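Local structure of epsin-1 (Saccharomyces cerevisiae, 5LOZ) at residues Met43-Leu46 against Asp47-Leu50. The protein binds membranes rich in phosphatidylinositol 3,5- and 4,5-bisphosphate through its ENTH domain, binds clathrin and ubiquitin, and is required for endocytosis and actin localization. Numbering follows the deposited sequence.
Sequences MDML and DKRL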
loop_
_atom_site.group_PDB
_atom_site.type_symbol
_atom_site.label_atom_id
_atom_site.label_comp_id
_atom_site.label_asym_id
_atom_site.label_seq_id
_atom_site.Cartn_x
_atom_site.Cartn_y
_atom_site.Cartn_z
ATOM N N MET A 43 6.483 -6.278 -1.864
ATOM C CA MET A 43 5.170 -6.847 -1.626
ATOM C C MET A 43 5.106 -7.638 -0.332
ATOM O O MET A 43 4.123 -7.559 0.384
ATOM C CB MET A 43 4.653 -7.683 -2.822
ATOM C CG MET A 43 4.510 -6.900 -4.127
ATOM S SD MET A 43 4.025 -5.150 -3.938
ATOM C CE MET A 43 2.294 -5.341 -3.670
ATOM N N ASP A 44 6.169 -8.375 -0.011
ATOM C CA ASP A 44 6.203 -9.151 1.233
ATOM C C ASP A 44 6.181 -8.279 2.511
ATOM O O ASP A 44 5.478 -8.630 3.474
ATOM C CB ASP A 44 7.390 -10.086 1.291
ATOM C CG ASP A 44 7.347 -10.989 2.532
ATOM O OD1 ASP A 44 6.467 -11.882 2.593
ATOM O OD2 ASP A 44 8.169 -10.769 3.449
ATOM N N MET A 45 6.944 -7.183 2.511
ATOM C CA MET A 45 6.928 -6.246 3.654
ATOM C C MET A 45 5.555 -5.559 3.763
ATOM O O MET A 45 5.017 -5.413 4.830
ATOM C CB MET A 45 8.032 -5.196 3.508
ATOM C CG MET A 45 8.095 -4.188 4.700
ATOM S SD MET A 45 8.296 -4.974 6.364
ATOM C CE MET A 45 9.411 -6.252 5.922
ATOM N N LEU A 46 4.991 -5.171 2.622
ATOM C CA LEU A 46 3.648 -4.588 2.572
ATOM C C LEU A 46 2.606 -5.536 3.132
ATOM O O LEU A 46 1.719 -5.132 3.863
ATOM C CB LEU A 46 3.320 -4.167 1.105
ATOM C CG LEU A 46 3.274 -2.717 0.618
ATOM C CD1 LEU A 46 3.966 -1.675 1.506
ATOM C CD2 LEU A 46 3.599 -2.593 -0.874
ATOM N N ASP A 47 2.723 -6.830 2.823
ATOM C CA ASP A 47 1.827 -7.816 3.382
ATOM C C ASP A 47 1.947 -7.929 4.906
ATOM O O ASP A 47 0.938 -8.001 5.601
ATOM C CB ASP A 47 2.047 -9.211 2.755
ATOM C CG ASP A 47 0.947 -10.230 3.170
ATOM O OD1 ASP A 47 -0.274 -9.871 3.204
ATOM O OD2 ASP A 47 1.306 -11.393 3.432
ATOM N N LYS A 48 3.179 -7.969 5.404
ATOM C CA LYS A 48 3.421 -7.925 6.845
ATOM C C LYS A 48 2.807 -6.703 7.523
ATOM O O LYS A 48 2.220 -6.821 8.570
ATOM C CB LYS A 48 4.921 -7.998 7.162
ATOM C CG LYS A 48 5.513 -9.390 6.926
ATOM C CD LYS A 48 7.009 -9.346 6.767
ATOM C CE LYS A 48 7.587 -10.756 6.638
ATOM N NZ LYS A 48 8.955 -10.675 6.055
ATOM N N ARG A 49 2.966 -5.538 6.931
ATOM C CA ARG A 49 2.486 -4.299 7.541
ATOM C C ARG A 49 0.945 -4.313 7.642
ATOM O O ARG A 49 0.374 -3.945 8.656
ATOM C CB ARG A 49 2.953 -3.070 6.746
ATOM C CG ARG A 49 4.419 -2.758 6.783
ATOM C CD ARG A 49 4.894 -2.407 8.156
ATOM N NE ARG A 49 6.069 -1.570 8.161
ATOM C CZ ARG A 49 6.974 -1.497 9.123
ATOM N NH1 ARG A 49 6.909 -2.277 10.191
ATOM N NH2 ARG A 49 7.976 -0.644 8.997
ATOM N N LEU A 50 0.299 -4.771 6.565
ATOM C CA LEU A 50 -1.163 -4.889 6.476
ATOM C C LEU A 50 -1.750 -5.780 7.547
ATOM O O LEU A 50 -2.885 -5.605 7.965
ATOM C CB LEU A 50 -1.545 -5.491 5.106
ATOM C CG LEU A 50 -2.302 -4.710 4.055
ATOM C CD1 LEU A 50 -2.288 -3.269 4.328
ATOM C CD2 LEU A 50 -1.848 -5.126 2.563
#
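Lys48 lays its aliphatic chain back over the preceding helical turn, passing Asp44 O and ending on the Asp44 carboxylate. Its NZ donates to Asp44 OD2 at 2.7 Å, nearly along the C-O axis of that oxygen, which identifies an i to i+4 salt bridge on the exposed side of the helix. The chain is extended beyond CG (chi3 176°, chi4 162°), giving NZ the span it needs; Lys48 CG passes 3.5 Å from Asp44 O. Met45 also touches the lysine, farther back along its chain: bent at chi2 and chi3, it brings CE to 4.0 Å from Lys48 CD, the two chains crossing at about a right angle. Met45 SD also lies over one face of the Arg49 guanidinium, 4.4 Å from Arg49 NE, a loose approach. That guanidinium is held through NE by Thr14 OG1 and through NH2 by the carbonyl of Arg11. Beneath the side chains the spacing is alpha-helical: Arg49 N bonds to Met45 O at 2.9 Å, and Leu50 N to Leu46 O at 3.1 Å. This turn belongs to helix 36-50 of the ENTH alpha-alpha superhelix: Met45 and Leu46 touch Val10 of helix 5-13, Met43 and Asp47 meet Trp81 of helix 76-84, and on helix 57-73, Leu46 packs on Leu70 and Leu50 on Leu64 and Ile67.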